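Local structure of Lmo0794 protein (Listeria monocytogenes, 3EW7) at residues A[95-100]-A[195-200]. The protein is of uncharacterised function but probably binds NAD(P) through a Rossmann-type domain and may act as an oxidoreductase. The protein carries 3 engineered substitutions. Residues are numbered along the deposited sequence; the frame is centred on the assembly and turned at random.
Sequences SPRLLV and LDEIER
Arg97 reaches from strand 97-101 to the last turn of helix 187-199 and grips Glu197 end-on with two nitrogens. NH1 of Arg97 donates to the backbone O of Glu197 at 3.0 Å. This bond is nearly straight, 173° at the hydrogen. The oxygen lies in the guanidinium plane, but NH1 sits above the carbonyl plane. NH2 of Arg97 forms a salt bridge with OE2 of Glu197 at 2.8 Å, on the anti lone pair and more bent. The Arg97 chain, extended from CG to NE, carries the guanidinium out to the helix. Glu197 bends at chi2, and its carboxylate stands 81° from the guanidinium plane. Strand 97-100 and helix 195-199 run nearly antiparallel, their axes at 162°. Strand 97-101 lies between strands 64-67 and 150-154 in the parallel sheet of a Rossmann-type fold, and the helix packs on one face of it. CD2 of Leu99 lies 4.2 Å from CG1 of Ile198 and also rests against one face of the guanidinium, off-centre. Arg97, Leu99, Glu197 and Ile198 are all buried, so the charged pair sits in a buried contact. OE2 of Glu197 also accepts from the backbone N of Asn202 and His203, just past the helix. NH2 of Arg97 has a further partner in OG1 of Thr151.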
ATOM      1  N   SER A  95       2.532 -14.745  -5.765  1.00 59.53           N
ATOM      2  CA  SER A  95       3.756 -14.459  -5.008  1.00 61.40           C
ATOM      3  C   SER A  95       3.637 -13.484  -3.815  1.00 59.67           C
ATOM      4  O   SER A  95       4.008 -13.907  -2.695  1.00 60.71           O
ATOM      5  CB  SER A  95       4.848 -13.984  -6.019  1.00 63.73           C
ATOM      6  OG  SER A  95       4.313 -12.908  -6.757  1.00 66.91           O
ATOM      7  N   PRO A  96       3.470 -12.166  -4.039  1.00 56.34           N
ATOM      8  CA  PRO A  96       3.302 -11.317  -2.860  1.00 54.21           C
ATOM      9  C   PRO A  96       1.847 -10.944  -3.078  1.00 50.94           C
ATOM     10  O   PRO A  96       1.353 -10.998  -4.208  1.00 51.49           O
ATOM     11  CB  PRO A  96       4.201 -10.101  -3.131  1.00 53.90           C
ATOM     12  CG  PRO A  96       5.262 -10.622  -3.828  1.00 56.13           C
ATOM     13  CD  PRO A  96       4.503 -11.480  -4.859  1.00 55.09           C
ATOM     14  N   ARG A  97       1.158 -10.564  -2.029  1.00 48.37           N
ATOM     15  CA  ARG A  97      -0.219 -10.133  -2.184  1.00 46.49           C
ATOM     16  C   ARG A  97      -0.074  -8.628  -2.377  1.00 44.65           C
ATOM     17  O   ARG A  97       0.724  -8.004  -1.677  1.00 43.73           O
ATOM     18  CB  ARG A  97      -0.992 -10.436  -0.901  1.00 46.54           C
ATOM     19  CG  ARG A  97      -2.469 -10.265  -1.018  1.00 45.32           C
ATOM     20  CD  ARG A  97      -3.127 -10.722   0.243  1.00 42.89           C
ATOM     21  NE  ARG A  97      -4.442 -10.119   0.348  1.00 40.48           N
ATOM     22  CZ  ARG A  97      -5.066  -9.958   1.501  1.00 41.72           C
ATOM     23  NH1 ARG A  97      -4.478 -10.367   2.621  1.00 38.94           N
ATOM     24  NH2 ARG A  97      -6.256  -9.369   1.534  1.00 43.92           N
ATOM     25  N   LEU A  98      -0.801  -8.041  -3.327  1.00 43.26           N
ATOM     26  CA  LEU A  98      -0.665  -6.603  -3.488  1.00 43.00           C
ATOM     27  C   LEU A  98      -1.855  -5.947  -2.815  1.00 43.25           C
ATOM     28  O   LEU A  98      -2.985  -6.106  -3.266  1.00 45.19           O
ATOM     29  CB  LEU A  98      -0.623  -6.194  -4.959  1.00 41.20           C
ATOM     30  CG  LEU A  98      -0.415  -4.688  -5.153  1.00 39.36           C
ATOM     31  CD1 LEU A  98       0.961  -4.273  -4.646  1.00 35.38           C
ATOM     32  CD2 LEU A  98      -0.574  -4.335  -6.609  1.00 38.97           C
ATOM     33  N   LEU A  99      -1.595  -5.233  -1.728  1.00 43.72           N
ATOM     34  CA  LEU A  99      -2.638  -4.541  -0.982  1.00 44.76           C
ATOM     35  C   LEU A  99      -2.569  -3.053  -1.356  1.00 45.23           C
ATOM     36  O   LEU A  99      -1.596  -2.366  -1.040  1.00 43.93           O
ATOM     37  CB  LEU A  99      -2.395  -4.717   0.521  1.00 47.03           C
ATOM     38  CG  LEU A  99      -3.495  -4.477   1.563  1.00 50.13           C
ATOM     39  CD1 LEU A  99      -4.520  -3.472   1.067  1.00 52.75           C
ATOM     40  CD2 LEU A  99      -4.184  -5.791   1.854  1.00 52.01           C
ATOM     41  N   VAL A 100      -3.600  -2.560  -2.032  1.00 45.98           N
ATOM     42  CA  VAL A 100      -3.630  -1.161  -2.446  1.00 48.87           C
ATOM     43  C   VAL A 100      -4.465  -0.330  -1.475  1.00 50.52           C
ATOM     44  O   VAL A 100      -5.633  -0.619  -1.242  1.00 51.79           O
ATOM     45  CB  VAL A 100      -4.213  -1.030  -3.868  1.00 48.77           C
ATOM     46  CG1 VAL A 100      -3.822   0.297  -4.472  1.00 46.78           C
ATOM     47  CG2 VAL A 100      -3.714  -2.172  -4.733  1.00 48.70           C
ATOM     48  N   LEU A 195      -3.847  -4.115   8.625  1.00 44.79           N
ATOM     49  CA  LEU A 195      -3.128  -5.267   9.116  1.00 45.91           C
ATOM     50  C   LEU A 195      -4.016  -6.454   9.504  1.00 47.69           C
ATOM     51  O   LEU A 195      -3.535  -7.587   9.554  1.00 48.97           O
ATOM     52  CB  LEU A 195      -2.227  -4.869  10.271  1.00 44.82           C
ATOM     53  CG  LEU A 195      -0.840  -4.708   9.666  1.00 46.09           C
ATOM     54  CD1 LEU A 195      -0.533  -3.246   9.432  1.00 46.17           C
ATOM     55  CD2 LEU A 195       0.172  -5.348  10.585  1.00 49.10           C
ATOM     56  N   ASP A 196      -5.294  -6.207   9.779  1.00 49.10           N
ATOM     57  CA  ASP A 196      -6.210  -7.292  10.105  1.00 50.34           C
ATOM     58  C   ASP A 196      -6.414  -8.118   8.833  1.00 49.30           C
ATOM     59  O   ASP A 196      -6.297  -9.348   8.849  1.00 46.39           O
ATOM     60  CB  ASP A 196      -7.570  -6.757  10.579  1.00 53.95           C
ATOM     61  CG  ASP A 196      -7.575  -6.400  12.052  1.00 57.74           C
ATOM     62  OD1 ASP A 196      -6.736  -6.965  12.792  1.00 58.52           O
ATOM     63  OD2 ASP A 196      -8.416  -5.566  12.470  1.00 59.41           O
ATOM     64  N   GLU A 197      -6.708  -7.405   7.746  1.00 48.84           N
ATOM     65  CA  GLU A 197      -6.938  -7.986   6.445  1.00 49.09           C
ATOM     66  C   GLU A 197      -5.684  -8.780   5.954  1.00 50.38           C
ATOM     67  O   GLU A 197      -5.834  -9.763   5.223  1.00 48.96           O
ATOM     68  CB  GLU A 197      -7.308  -6.894   5.430  1.00 46.86           C
ATOM     69  CG  GLU A 197      -7.597  -7.427   4.052  1.00 47.30           C
ATOM     70  CD  GLU A 197      -8.604  -8.561   4.082  1.00 49.85           C
ATOM     71  OE1 GLU A 197      -9.434  -8.606   5.021  1.00 51.72           O
ATOM     72  OE2 GLU A 197      -8.575  -9.398   3.157  1.00 50.43           O
ATOM     73  N   ILE A 198      -4.479  -8.385   6.391  1.00 51.94           N
ATOM     74  CA  ILE A 198      -3.233  -9.033   6.004  1.00 52.35           C
ATOM     75  C   ILE A 198      -3.039 -10.364   6.759  1.00 51.29           C
ATOM     76  O   ILE A 198      -2.593 -11.390   6.186  1.00 51.10           O
ATOM     77  CB  ILE A 198      -2.061  -8.113   6.302  1.00 54.55           C
ATOM     78  CG1 ILE A 198      -2.013  -6.961   5.308  1.00 55.03           C
ATOM     79  CG2 ILE A 198      -0.777  -8.882   6.288  1.00 55.68           C
ATOM     80  CD1 ILE A 198      -0.882  -5.983   5.507  1.00 54.56           C
ATOM     81  N   GLU A 199      -3.395 -10.358   8.040  1.00 51.11           N
ATOM     82  CA  GLU A 199      -3.285 -11.536   8.907  1.00 51.99           C
ATOM     83  C   GLU A 199      -4.469 -12.528   8.749  1.00 51.66           C
ATOM     84  O   GLU A 199      -4.321 -13.761   8.836  1.00 52.19           O
ATOM     85  CB  GLU A 199      -3.180 -11.027  10.357  1.00 52.08           C
ATOM     86  CG  GLU A 199      -1.969 -10.110  10.692  1.00 51.17           C
ATOM     87  CD  GLU A 199      -1.843  -9.756  12.191  1.00 51.51           C
ATOM     88  OE1 GLU A 199      -2.855  -9.465  12.861  1.00 49.56           O
ATOM     89  OE2 GLU A 199      -0.713  -9.721  12.709  1.00 52.31           O
ATOM     90  N   ARG A 200      -5.643 -11.969   8.496  1.00 51.54           N
ATOM     91  CA  ARG A 200      -6.829 -12.781   8.319  1.00 51.87           C
ATOM     92  C   ARG A 200      -7.639 -12.329   7.117  1.00 51.17           C
ATOM     93  O   ARG A 200      -8.712 -11.738   7.244  1.00 50.66           O
ATOM     94  CB  ARG A 200      -7.672 -12.750   9.593  1.00 53.97           C
ATOM     95  CG  ARG A 200      -7.070 -13.517  10.774  1.00 56.08           C
ATOM     96  CD  ARG A 200      -7.560 -12.983  12.122  1.00 57.78           C
ATOM     97  NE  ARG A 200      -6.439 -12.452  12.899  1.00 59.89           N
ATOM     98  CZ  ARG A 200      -6.125 -11.161  12.999  1.00 59.74           C
ATOM     99  NH1 ARG A 200      -6.851 -10.238  12.377  1.00 58.27           N
ATOM    100  NH2 ARG A 200      -5.074 -10.797  13.720  1.00 59.10           N
TER